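Local coordinates for protein TlmII (Streptoalloteichus hindustanus, PDB 4HVM) that probably takes part in tallysomycin biosynthesis as a condensation-family protein of the nonribosomal peptide synthetase type, with a likely ability to bind phosphopantetheine, at residues 57-62 and 151-156; 120-125 and 142-147; 197-202 and 339-344; 299-304 and 333-338. All blocks are in the same frame, centred on the assembly; numbering follows the deposited sequence.

Contact 1: 57-62 and 151-156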
loop_
_atom_site.group_PDB
_atom_site.type_symbol
_atom_site.label_atom_id
_atom_site.label_comp_id
_atom_site.label_asym_id
_atom_site.label_seq_id
_atom_site.Cartn_x
_atom_site.Cartn_y
_atom_site.Cartn_z
ATOM N N ASP A 57 10.571 21.304 7.033
ATOM C CA ASP A 57 11.902 21.467 6.462
ATOM C C ASP A 57 12.936 20.694 7.269
ATOM O O ASP A 57 13.888 20.144 6.715
ATOM C CB ASP A 57 12.285 22.947 6.413
ATOM C CG ASP A 57 11.501 23.718 5.368
ATOM O OD1 ASP A 57 11.204 23.138 4.302
ATOM O OD2 ASP A 57 11.184 24.903 5.610
ATOM N N GLU A 58 12.739 20.657 8.583
ATOM C CA GLU A 58 13.645 19.956 9.483
ATOM C C GLU A 58 13.616 18.453 9.221
ATOM O O GLU A 58 14.656 17.791 9.229
ATOM C CB GLU A 58 13.276 20.252 10.939
ATOM C CG GLU A 58 14.149 19.559 11.972
ATOM C CD GLU A 58 13.751 19.911 13.392
ATOM O OE1 GLU A 58 13.054 20.930 13.581
ATOM O OE2 GLU A 58 14.134 19.164 14.318
ATOM N N VAL A 59 12.420 17.924 8.983
ATOM C CA VAL A 59 12.250 16.503 8.706
ATOM C C VAL A 59 12.779 16.146 7.322
ATOM O O VAL A 59 13.411 15.102 7.142
ATOM C CB VAL A 59 10.772 16.080 8.829
ATOM C CG1 VAL A 59 10.594 14.629 8.412
ATOM C CG2 VAL A 59 10.290 16.289 10.253
ATOM N N LEU A 60 12.534 17.023 6.352
ATOM C CA LEU A 60 13.041 16.830 4.994
ATOM C C LEU A 60 14.565 16.810 4.971
ATOM O O LEU A 60 15.174 16.200 4.093
ATOM C CB LEU A 60 12.522 17.922 4.052
ATOM C CG LEU A 60 11.033 17.853 3.690
ATOM C CD1 LEU A 60 10.648 18.979 2.737
ATOM C CD2 LEU A 60 10.675 16.490 3.106
ATOM N N ASP A 61 15.171 17.480 5.943
ATOM C CA ASP A 61 16.620 17.531 6.056
ATOM C C ASP A 61 17.156 16.280 6.739
ATOM O O ASP A 61 18.111 15.664 6.266
ATOM C CB ASP A 61 17.045 18.777 6.838
ATOM C CG ASP A 61 18.529 18.787 7.170
ATOM O OD1 ASP A 61 19.319 19.314 6.357
ATOM O OD2 ASP A 61 18.905 18.277 8.248
ATOM N N ALA A 62 16.529 15.912 7.852
ATOM C CA ALA A 62 17.000 14.808 8.680
ATOM C C ALA A 62 16.923 13.459 7.970
ATOM O O ALA A 62 17.644 12.528 8.324
ATOM C CB ALA A 62 16.225 14.760 9.987
ATOM N N TYR A 151 3.071 7.750 6.997
ATOM C CA TYR A 151 2.589 8.237 8.283
ATOM C C TYR A 151 3.726 8.442 9.282
ATOM O O TYR A 151 3.610 9.242 10.212
ATOM C CB TYR A 151 1.533 7.291 8.848
ATOM C CG TYR A 151 0.194 7.413 8.165
ATOM C CD1 TYR A 151 -0.543 8.582 8.262
ATOM C CD2 TYR A 151 -0.340 6.361 7.434
ATOM C CE1 TYR A 151 -1.769 8.706 7.646
ATOM C CE2 TYR A 151 -1.571 6.475 6.814
ATOM C CZ TYR A 151 -2.281 7.650 6.924
ATOM O OH TYR A 151 -3.505 7.772 6.310
HETATM N N MSE A 152 4.822 7.713 9.091
HETATM C CA MSE A 152 6.019 7.918 9.901
HETATM C C MSE A 152 6.546 9.325 9.656
HETATM O O MSE A 152 6.836 10.069 10.596
HETATM C CB MSE A 152 7.100 6.889 9.558
HETATM C CG MSE A 152 6.735 5.455 9.903
HETATM SE SE MSE A 152 8.231 4.220 9.693
HETATM C CE MSE A 152 9.290 4.830 11.206
ATOM N N VAL A 153 6.647 9.686 8.380
ATOM C CA VAL A 153 7.131 11.004 7.989
ATOM C C VAL A 153 6.194 12.101 8.479
ATOM O O VAL A 153 6.641 13.100 9.040
ATOM C CB VAL A 153 7.298 11.118 6.457
ATOM C CG1 VAL A 153 7.618 12.551 6.054
ATOM C CG2 VAL A 153 8.385 10.179 5.974
ATOM N N LEU A 154 4.893 11.906 8.272
ATOM C CA LEU A 154 3.891 12.871 8.717
ATOM C C LEU A 154 3.915 13.033 10.233
ATOM O O LEU A 154 3.770 14.142 10.749
ATOM C CB LEU A 154 2.492 12.455 8.257
ATOM C CG LEU A 154 2.189 12.580 6.762
ATOM C CD1 LEU A 154 0.782 12.097 6.451
ATOM C CD2 LEU A 154 2.377 14.014 6.301
ATOM N N GLY A 155 4.094 11.921 10.939
ATOM C CA GLY A 155 4.182 11.951 12.387
ATOM C C GLY A 155 5.434 12.667 12.850
ATOM O O GLY A 155 5.415 13.394 13.844
ATOM N N ALA A 156 6.526 12.465 12.120
ATOM C CA ALA A 156 7.805 13.082 12.455
ATOM C C ALA A 156 7.756 14.606 12.351
ATOM O O ALA A 156 8.427 15.309 13.108
ATOM C CB ALA A 156 8.910 12.526 11.569
#
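Val59 packs its two methyl groups against Val153 and Ala156, one helical turn of helix 147-161. This is a helix-helix contact of the condensation fold. Helix 49-62 crosses helix 147-161, and both pack on the N-terminal sheet. Val59 carries nearly all of its own side, and the contact is small and apolar.

Along the second segment, Val153 comes first. Its CG1 faces CG1 of Val59 at 4.3 Å, methyl to methyl. This is a light touch, because Val153 does not aim its CB straight at the other helix. Leu154 follows, on the side of the helix turned from Val59. It packs instead on strands 36-44 and 133-141, and so seats the helix on the sheet. On the facing helix Leu60 reaches the same sheet through Leu124.

Ala156 closes the contact. CA of Ala156 and CA of Val59 form the nearest backbone pair, 6.7 Å apart. The single CB of Ala156 points at the partner helix and meets CG1 of Val59 at 4.2 Å. Phe165 also covers Ala156, and Val157 extends the packing on Val59.

The two branches of Val59 divide the work. CG1 stands anti to the backbone N (chi1 175°) and touches the side chains of both Val153 and Ala156. CG2 of Val59 rests against the backbone carbonyl of Ala156, 3.5 Å from its O and 3.7 Å from its C.

Contact 2: 120-125 and 142-147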
loop_
_atom_site.group_PDB
_atom_site.type_symbol
_atom_site.label_atom_id
_atom_site.label_comp_id
_atom_site.label_asym_id
_atom_site.label_seq_id
_atom_site.Cartn_x
_atom_site.Cartn_y
_atom_site.Cartn_z
ATOM N N PRO A 120 11.676 16.619 -6.950
ATOM C CA PRO A 120 11.415 16.054 -5.621
ATOM C C PRO A 120 10.326 14.983 -5.669
ATOM O O PRO A 120 9.245 15.230 -6.203
ATOM C CB PRO A 120 10.940 17.267 -4.807
ATOM C CG PRO A 120 10.566 18.307 -5.820
ATOM C CD PRO A 120 11.494 18.081 -6.965
ATOM N N LEU A 121 10.615 13.811 -5.110
ATOM C CA LEU A 121 9.697 12.677 -5.165
ATOM C C LEU A 121 8.881 12.526 -3.881
ATOM O O LEU A 121 8.021 11.650 -3.781
ATOM C CB LEU A 121 10.461 11.386 -5.468
ATOM C CG LEU A 121 11.263 11.380 -6.766
ATOM C CD1 LEU A 121 11.962 10.046 -6.960
ATOM C CD2 LEU A 121 10.355 11.681 -7.942
ATOM N N VAL A 122 9.167 13.375 -2.900
ATOM C CA VAL A 122 8.387 13.424 -1.669
ATOM C C VAL A 122 7.996 14.863 -1.378
ATOM O O VAL A 122 8.827 15.669 -0.964
ATOM C CB VAL A 122 9.168 12.858 -0.474
ATOM C CG1 VAL A 122 8.381 13.052 0.812
ATOM C CG2 VAL A 122 9.481 11.385 -0.697
ATOM N N ARG A 123 6.726 15.184 -1.607
ATOM C CA ARG A 123 6.227 16.539 -1.401
ATOM C C ARG A 123 5.374 16.631 -0.139
ATOM O O ARG A 123 4.443 15.851 0.048
ATOM C CB ARG A 123 5.418 16.995 -2.619
ATOM C CG ARG A 123 6.248 17.126 -3.885
ATOM C CD ARG A 123 5.382 17.215 -5.131
ATOM N NE ARG A 123 5.815 16.249 -6.135
ATOM C CZ ARG A 123 5.001 15.414 -6.772
ATOM N NH1 ARG A 123 3.699 15.431 -6.521
ATOM N NH2 ARG A 123 5.491 14.566 -7.666
ATOM N N LEU A 124 5.698 17.583 0.728
ATOM C CA LEU A 124 4.906 17.818 1.926
ATOM C C LEU A 124 3.979 18.998 1.685
ATOM O O LEU A 124 4.428 20.070 1.284
ATOM C CB LEU A 124 5.801 18.076 3.140
ATOM C CG LEU A 124 6.688 16.918 3.580
ATOM C CD1 LEU A 124 7.443 17.263 4.853
ATOM C CD2 LEU A 124 5.856 15.658 3.770
ATOM N N HIS A 125 2.685 18.794 1.913
ATOM C CA HIS A 125 1.704 19.860 1.746
ATOM C C HIS A 125 1.230 20.395 3.097
ATOM O O HIS A 125 0.858 19.625 3.981
ATOM C CB HIS A 125 0.511 19.373 0.917
ATOM C CG HIS A 125 0.843 19.090 -0.517
ATOM N ND1 HIS A 125 0.563 19.976 -1.534
ATOM C CD2 HIS A 125 1.431 18.019 -1.103
ATOM C CE1 HIS A 125 0.966 19.465 -2.685
ATOM N NE2 HIS A 125 1.495 18.278 -2.450
ATOM N N GLN A 142 6.444 5.653 -4.487
ATOM C CA GLN A 142 6.387 4.421 -3.701
ATOM C C GLN A 142 7.747 3.744 -3.532
ATOM O O GLN A 142 7.897 2.844 -2.706
ATOM C CB GLN A 142 5.391 3.433 -4.312
ATOM C CG GLN A 142 5.816 2.888 -5.665
ATOM C CD GLN A 142 5.063 1.631 -6.049
ATOM O OE1 GLN A 142 3.955 1.696 -6.584
ATOM N NE2 GLN A 142 5.662 0.477 -5.778
HETATM N N MSE A 143 8.731 4.172 -4.317
HETATM C CA MSE A 143 10.080 3.625 -4.216
HETATM C C MSE A 143 10.893 4.342 -3.142
HETATM O O MSE A 143 12.067 4.038 -2.928
HETATM C CB MSE A 143 10.799 3.709 -5.563
HETATM C CG MSE A 143 10.308 2.706 -6.589
HETATM SE SE MSE A 143 11.241 2.854 -8.288
HETATM C CE MSE A 143 13.070 2.801 -7.624
ATOM N N LEU A 144 10.259 5.302 -2.479
ATOM C CA LEU A 144 10.880 6.013 -1.371
ATOM C C LEU A 144 10.129 5.736 -0.079
ATOM O O LEU A 144 10.734 5.442 0.947
ATOM C CB LEU A 144 10.910 7.519 -1.638
ATOM C CG LEU A 144 11.846 8.012 -2.744
ATOM C CD1 LEU A 144 11.975 9.523 -2.692
ATOM C CD2 LEU A 144 13.210 7.353 -2.628
ATOM N N LEU A 145 8.804 5.829 -0.138
ATOM C CA LEU A 145 7.967 5.618 1.036
ATOM C C LEU A 145 6.859 4.607 0.759
ATOM O O LEU A 145 6.095 4.763 -0.193
ATOM C CB LEU A 145 7.345 6.943 1.480
ATOM C CG LEU A 145 8.303 8.112 1.712
ATOM C CD1 LEU A 145 7.538 9.354 2.140
ATOM C CD2 LEU A 145 9.353 7.747 2.744
ATOM N N ASP A 146 6.775 3.572 1.590
ATOM C CA ASP A 146 5.658 2.639 1.523
ATOM C C ASP A 146 4.501 3.149 2.383
ATOM O O ASP A 146 4.547 4.274 2.884
ATOM C CB ASP A 146 6.083 1.224 1.935
ATOM C CG ASP A 146 6.779 1.180 3.287
ATOM O OD1 ASP A 146 6.699 2.162 4.053
ATOM O OD2 ASP A 146 7.407 0.140 3.586
ATOM N N ALA A 147 3.475 2.322 2.553
ATOM C CA ALA A 147 2.275 2.714 3.291
ATOM C C ALA A 147 2.565 3.226 4.701
ATOM O O ALA A 147 2.042 4.262 5.115
ATOM C CB ALA A 147 1.287 1.551 3.340
#
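Leu144 and Leu145 point side by side from a loop at Val122, and they meet it at different angles. The side chain of Leu144 crosses that of Val122 obliquely. The side chain of Leu145 crosses it at about a right angle.

Leu144 touches with one methyl. Its CD1 lies 3.7 Å from CG2 of Val122 and equally close to CB of Leu121, so it bridges two successive residues. Leu145 also uses CD1. This methyl sits across the fork of Val122, 4.0 Å from both CG1 and CG2. The side chain of Leu145 is stretched out at its second torsion (chi2 180°), which carries CD1 that far.

All four residues are buried. Val68 and Phe70 of strand 68-72 also cover Leu144, and Val293 and Ala140 lie against Leu145.

Strand 122-128 runs antiparallel beside strand 133-141, and the loop 142-147 leads from the latter into helix 147-161. Residues 141-147 read HQMLLDA where condensation domains carry the HHxxxDG motif, with Gln142 in the place of the second histidine. Asp146 caps the following helix and is salt-bridged to Arg284, consistent with the structural role of the aspartate in that motif.

Contact 3: 197-202 and 339-344. With SO4 (sulfate ion), chain E.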
loop_
_atom_site.group_PDB
_atom_site.type_symbol
_atom_site.label_atom_id
_atom_site.label_comp_id
_atom_site.label_asym_id
_atom_site.label_seq_id
_atom_site.Cartn_x
_atom_site.Cartn_y
_atom_site.Cartn_z
ATOM N N ARG A 197 7.972 -24.930 -9.205
ATOM C CA ARG A 197 7.161 -26.141 -9.208
ATOM C C ARG A 197 5.665 -25.831 -9.142
ATOM O O ARG A 197 4.841 -26.609 -9.623
ATOM C CB ARG A 197 7.575 -27.050 -8.045
ATOM C CG ARG A 197 6.726 -28.303 -7.887
ATOM C CD ARG A 197 7.109 -29.099 -6.642
ATOM N NE ARG A 197 8.132 -30.106 -6.909
ATOM C CZ ARG A 197 9.439 -29.907 -6.766
ATOM N NH1 ARG A 197 9.894 -28.729 -6.360
ATOM N NH2 ARG A 197 10.292 -30.888 -7.032
ATOM N N ARG A 198 5.318 -24.685 -8.565
ATOM C CA ARG A 198 3.916 -24.361 -8.302
ATOM C C ARG A 198 3.267 -23.406 -9.305
ATOM O O ARG A 198 2.067 -23.500 -9.563
ATOM C CB ARG A 198 3.756 -23.838 -6.874
ATOM C CG ARG A 198 3.798 -24.947 -5.840
ATOM C CD ARG A 198 4.016 -24.420 -4.439
ATOM N NE ARG A 198 4.137 -25.508 -3.472
ATOM C CZ ARG A 198 5.236 -26.236 -3.299
ATOM N NH1 ARG A 198 5.250 -27.205 -2.392
ATOM N NH2 ARG A 198 6.319 -26.000 -4.029
ATOM N N LEU A 199 4.058 -22.494 -9.863
ATOM C CA LEU A 199 3.554 -21.534 -10.850
ATOM C C LEU A 199 2.808 -22.136 -12.056
ATOM O O LEU A 199 1.771 -21.604 -12.456
ATOM C CB LEU A 199 4.670 -20.592 -11.320
ATOM C CG LEU A 199 5.064 -19.470 -10.356
ATOM C CD1 LEU A 199 6.196 -18.630 -10.928
ATOM C CD2 LEU A 199 3.861 -18.598 -10.023
ATOM N N PRO A 200 3.327 -23.231 -12.648
ATOM C CA PRO A 200 2.583 -23.795 -13.782
ATOM C C PRO A 200 1.230 -24.387 -13.388
ATOM O O PRO A 200 0.345 -24.493 -14.236
ATOM C CB PRO A 200 3.506 -24.910 -14.284
ATOM C CG PRO A 200 4.861 -24.522 -13.823
ATOM C CD PRO A 200 4.640 -23.885 -12.490
ATOM N N ALA A 201 1.075 -24.766 -12.124
ATOM C CA ALA A 201 -0.143 -25.431 -11.674
ATOM C C ALA A 201 -1.248 -24.448 -11.291
ATOM O O ALA A 201 -2.372 -24.854 -11.002
ATOM C CB ALA A 201 0.165 -26.361 -10.514
ATOM N N LEU A 202 -0.926 -23.160 -11.285
ATOM C CA LEU A 202 -1.910 -22.132 -10.960
ATOM C C LEU A 202 -3.075 -22.161 -11.945
ATOM O O LEU A 202 -2.867 -22.112 -13.157
ATOM C CB LEU A 202 -1.263 -20.746 -10.958
ATOM C CG LEU A 202 -0.896 -20.133 -9.607
ATOM C CD1 LEU A 202 0.024 -21.042 -8.820
ATOM C CD2 LEU A 202 -0.256 -18.769 -9.791
ATOM N N VAL A 339 7.135 -12.615 -10.477
ATOM C CA VAL A 339 6.617 -12.152 -11.762
ATOM C C VAL A 339 7.555 -12.518 -12.909
ATOM O O VAL A 339 7.124 -13.058 -13.929
ATOM C CB VAL A 339 6.376 -10.630 -11.756
ATOM C CG1 VAL A 339 6.243 -10.100 -13.174
ATOM C CG2 VAL A 339 5.142 -10.293 -10.930
ATOM N N ASP A 340 8.840 -12.224 -12.732
ATOM C CA ASP A 340 9.857 -12.582 -13.715
ATOM C C ASP A 340 9.841 -14.081 -13.985
ATOM O O ASP A 340 9.940 -14.517 -15.132
ATOM C CB ASP A 340 11.248 -12.162 -13.229
ATOM C CG ASP A 340 11.415 -10.652 -13.153
ATOM O OD1 ASP A 340 10.706 -9.937 -13.895
ATOM O OD2 ASP A 340 12.258 -10.181 -12.357
ATOM N N LEU A 341 9.712 -14.865 -12.920
ATOM C CA LEU A 341 9.714 -16.319 -13.028
ATOM C C LEU A 341 8.491 -16.827 -13.785
ATOM O O LEU A 341 8.603 -17.693 -14.653
ATOM C CB LEU A 341 9.780 -16.960 -11.642
ATOM C CG LEU A 341 9.833 -18.486 -11.601
ATOM C CD1 LEU A 341 10.991 -19.013 -12.438
ATOM C CD2 LEU A 341 9.948 -18.963 -10.164
ATOM N N ALA A 342 7.325 -16.282 -13.452
ATOM C CA ALA A 342 6.087 -16.679 -14.113
ATOM C C ALA A 342 6.102 -16.343 -15.600
ATOM O O ALA A 342 5.428 -16.993 -16.402
ATOM C CB ALA A 342 4.899 -16.029 -13.440
ATOM N N VAL A 343 6.870 -15.321 -15.962
ATOM C CA VAL A 343 6.994 -14.919 -17.356
ATOM C C VAL A 343 7.854 -15.907 -18.136
ATOM O O VAL A 343 7.494 -16.312 -19.242
ATOM C CB VAL A 343 7.587 -13.501 -17.484
ATOM C CG1 VAL A 343 8.069 -13.246 -18.901
ATOM C CG2 VAL A 343 6.558 -12.462 -17.067
ATOM N N ASP A 344 8.984 -16.295 -17.550
ATOM C CA ASP A 344 9.898 -17.239 -18.190
ATOM C C ASP A 344 9.255 -18.609 -18.386
ATOM O O ASP A 344 9.486 -19.276 -19.392
ATOM C CB ASP A 344 11.185 -17.388 -17.372
ATOM C CG ASP A 344 11.976 -16.097 -17.284
ATOM O OD1 ASP A 344 11.743 -15.190 -18.112
ATOM O OD2 ASP A 344 12.839 -15.994 -16.387
HETATM S S SO4 E . 8.362 -28.818 -2.370
HETATM O O1 SO4 E . 8.233 -30.065 -3.119
HETATM O O2 SO4 E . 9.682 -28.724 -1.747
HETATM O O3 SO4 E . 8.200 -27.703 -3.299
HETATM O O4 SO4 E . 7.331 -28.781 -1.334
#
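Leu199 meets Leu341 and Ala342 through a single methyl, and this is the close-packed part of the contact. CD1 of Leu199 lies 3.7 Å from CG of Leu341 and 3.8 Å from CB of Ala342. It also approaches the backbone, with N of Ala342 at 3.6 Å. The first torsion of Leu199 sets CG anti to the carbonyl carbon (chi1 -77°), and the extended second torsion then carries CD1 to the helix. All three residues are buried.

The other side of segment 197-202 is looser and more open to solvent. Here Arg197 and Arg198 gather round a sulfate ion, probably from the crystallisation liquor. Arg198 binds it with the edge of its guanidinium, and the sulfur lies in that plane. NH2 donates to O3 of the sulfate at 2.6 Å (161°), and NH1 donates to O4 at 2.8 Å (157°). A weak third bond runs from NH1 to O3. NH2 is also hydrogen-bonded to O of Trp194. Arg197 does not bond the ion, but sulfate O1 lies over one face of its guanidinium, 3.6 Å above the plane. A leucine at Arg198 would probably leave the sulfate without its bonded partner and Trp194 without its cation-pi mate.

The contact joins the residues just after helix 185-198 to helix 335-344. Leu341 also packs on His192, Trp195 and Ser196 of helix 185-198. Trp357, in a loop, covers Leu199 and Leu202, and Val348 lies against Ala342 just beyond the end of helix 335-344.

Contact 4: 299-304 and 333-338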
loop_
_atom_site.group_PDB
_atom_site.type_symbol
_atom_site.label_atom_id
_atom_site.label_comp_id
_atom_site.label_asym_id
_atom_site.label_seq_id
_atom_site.Cartn_x
_atom_site.Cartn_y
_atom_site.Cartn_z
ATOM N N ARG A 299 4.692 -7.588 -1.902
ATOM C CA ARG A 299 3.475 -8.360 -2.126
ATOM C C ARG A 299 3.751 -9.863 -2.155
ATOM O O ARG A 299 4.736 -10.312 -2.742
ATOM C CB ARG A 299 2.807 -7.924 -3.431
ATOM C CG ARG A 299 2.150 -6.557 -3.363
ATOM C CD ARG A 299 1.657 -6.118 -4.733
ATOM N NE ARG A 299 2.757 -5.744 -5.617
ATOM C CZ ARG A 299 2.606 -5.363 -6.882
ATOM N NH1 ARG A 299 1.396 -5.309 -7.423
ATOM N NH2 ARG A 299 3.668 -5.037 -7.607
ATOM N N VAL A 300 2.882 -10.634 -1.510
ATOM C CA VAL A 300 2.970 -12.090 -1.565
ATOM C C VAL A 300 1.738 -12.686 -2.247
ATOM O O VAL A 300 0.628 -12.177 -2.099
ATOM C CB VAL A 300 3.164 -12.712 -0.165
ATOM C CG1 VAL A 300 4.447 -12.197 0.464
ATOM C CG2 VAL A 300 1.980 -12.409 0.730
ATOM N N VAL A 301 1.945 -13.755 -3.009
ATOM C CA VAL A 301 0.849 -14.439 -3.686
ATOM C C VAL A 301 0.558 -15.760 -2.983
ATOM O O VAL A 301 1.448 -16.596 -2.829
ATOM C CB VAL A 301 1.189 -14.708 -5.160
ATOM C CG1 VAL A 301 0.061 -15.468 -5.836
ATOM C CG2 VAL A 301 1.473 -13.399 -5.880
ATOM N N PHE A 302 -0.683 -15.939 -2.541
ATOM C CA PHE A 302 -1.076 -17.151 -1.825
ATOM C C PHE A 302 -2.418 -17.673 -2.316
ATOM O O PHE A 302 -3.219 -16.920 -2.868
ATOM C CB PHE A 302 -1.125 -16.905 -0.313
ATOM C CG PHE A 302 -2.185 -15.929 0.112
ATOM C CD1 PHE A 302 -1.982 -14.566 -0.014
ATOM C CD2 PHE A 302 -3.377 -16.376 0.656
ATOM C CE1 PHE A 302 -2.954 -13.671 0.380
ATOM C CE2 PHE A 302 -4.349 -15.486 1.054
ATOM C CZ PHE A 302 -4.138 -14.133 0.916
ATOM N N GLY A 303 -2.660 -18.963 -2.106
ATOM C CA GLY A 303 -3.889 -19.585 -2.556
ATOM C C GLY A 303 -4.758 -20.114 -1.430
ATOM O O GLY A 303 -4.268 -20.746 -0.495
ATOM N N VAL A 304 -6.056 -19.847 -1.523
ATOM C CA VAL A 304 -7.025 -20.390 -0.583
ATOM C C VAL A 304 -7.668 -21.638 -1.186
ATOM O O VAL A 304 -8.288 -21.574 -2.247
ATOM C CB VAL A 304 -8.116 -19.357 -0.249
ATOM C CG1 VAL A 304 -9.054 -19.899 0.809
ATOM C CG2 VAL A 304 -7.486 -18.057 0.219
ATOM N N LEU A 333 9.406 -15.288 -1.703
ATOM C CA LEU A 333 10.208 -14.879 -2.847
ATOM C C LEU A 333 9.629 -13.551 -3.319
ATOM O O LEU A 333 8.417 -13.448 -3.527
ATOM C CB LEU A 333 10.132 -15.924 -3.962
ATOM C CG LEU A 333 10.990 -15.681 -5.205
ATOM C CD1 LEU A 333 12.466 -15.899 -4.904
ATOM C CD2 LEU A 333 10.537 -16.565 -6.358
ATOM N N PRO A 334 10.486 -12.527 -3.462
ATOM C CA PRO A 334 10.060 -11.174 -3.837
ATOM C C PRO A 334 9.103 -11.170 -5.028
ATOM O O PRO A 334 9.318 -11.900 -5.998
ATOM C CB PRO A 334 11.377 -10.489 -4.200
ATOM C CG PRO A 334 12.393 -11.180 -3.359
ATOM C CD PRO A 334 11.949 -12.619 -3.300
ATOM N N TYR A 335 8.053 -10.358 -4.933
ATOM C CA TYR A 335 6.988 -10.339 -5.931
ATOM C C TYR A 335 7.503 -10.123 -7.346
ATOM O O TYR A 335 6.995 -10.721 -8.291
ATOM C CB TYR A 335 5.948 -9.273 -5.587
ATOM C CG TYR A 335 4.748 -9.266 -6.505
ATOM C CD1 TYR A 335 3.710 -10.166 -6.323
ATOM C CD2 TYR A 335 4.650 -8.354 -7.548
ATOM C CE1 TYR A 335 2.611 -10.163 -7.154
ATOM C CE2 TYR A 335 3.552 -8.343 -8.389
ATOM C CZ TYR A 335 2.536 -9.249 -8.186
ATOM O OH TYR A 335 1.441 -9.244 -9.019
ATOM N N HIS A 336 8.514 -9.272 -7.486
ATOM C CA HIS A 336 9.101 -9.015 -8.793
ATOM C C HIS A 336 9.851 -10.241 -9.304
ATOM O O HIS A 336 9.870 -10.508 -10.504
ATOM C CB HIS A 336 10.018 -7.789 -8.754
ATOM C CG HIS A 336 11.193 -7.935 -7.839
ATOM N ND1 HIS A 336 12.390 -8.482 -8.248
ATOM C CD2 HIS A 336 11.361 -7.593 -6.539
ATOM C CE1 HIS A 336 13.242 -8.478 -7.238
ATOM N NE2 HIS A 336 12.642 -7.945 -6.190
ATOM N N ASP A 337 10.453 -10.991 -8.386
ATOM C CA ASP A 337 11.155 -12.218 -8.742
ATOM C C ASP A 337 10.164 -13.309 -9.127
ATOM O O ASP A 337 10.454 -14.150 -9.977
ATOM C CB ASP A 337 12.049 -12.691 -7.595
ATOM C CG ASP A 337 13.320 -11.872 -7.473
ATOM O OD1 ASP A 337 13.916 -11.537 -8.522
ATOM O OD2 ASP A 337 13.726 -11.568 -6.330
ATOM N N VAL A 338 8.991 -13.288 -8.498
ATOM C CA VAL A 338 7.921 -14.219 -8.838
ATOM C C VAL A 338 7.363 -13.900 -10.220
ATOM O O VAL A 338 7.154 -14.799 -11.035
ATOM C CB VAL A 338 6.786 -14.187 -7.793
ATOM C CG1 VAL A 338 5.569 -14.942 -8.298
ATOM C CG2 VAL A 338 7.264 -14.773 -6.478
HETATM O O HOH W 1 5.624 -12.891 -3.538
#
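Tyr335, Arg299 and Val301 carry this contact, with Tyr335 at its centre. It joins an edge strand of the six-stranded sheet, 297-305, to the start of helix 335-344 in the condensation fold. Helix 314-330 lies between them in the chain.

Arg299 folds over the tyrosine. A bend at its third torsion (chi3 -73°) brings the guanidinium above one face of the Tyr335 ring. The two planes are 33° apart, so the groups overlap without lying flat. CE2 of Tyr335 sits under the centre of the guanidinium, 3.4 Å from its plane. Nearer the backbone, CB of Arg299 lies 3.8 Å from CD1 of Tyr335.

Val301 comes from another direction. Its CG2 meets the edge of the ring at CE1 of Tyr335, 3.7 Å away. Face and edge of the ring are thus held by residues two apart on the strand. The hydroxyl of Tyr335 is hydrogen-bonded to NE1 of Trp357, and the backbone N of Tyr335 to OD2 of Asp298. An alanine in place of Tyr335 would probably open a gap beside Val301, leave the Arg299 guanidinium free to turn and deprive Trp357 of its hydrogen-bond partner.

The backbones are linked through water. One water molecule donates to O of Arg299 and to O of Leu333, each 2.8 Å from it.

How the contacts relate
The contacts form two pairs. Contacts 1 and 2 have centres 11 Å apart and touch: CD2 of Leu60 packs 3.8 Å from CD1 of Leu124, and Val153 also meets Leu145. Contacts 3 and 4 share helix 335-344, with centres 10 Å apart. CD1 of Leu199 lies 3.9 Å from O of Val338. Contacts 2 and 4 approach most closely between the pairs, with nearest atoms about 6 Å apart. Asp146 of contact 2 spans this region, bonding Thr297 at the start of the strand used by contact 4. Contacts 2 and 3 have centres 32 Å apart, and the sulfate lies well away from the HHxxxDG-like loop.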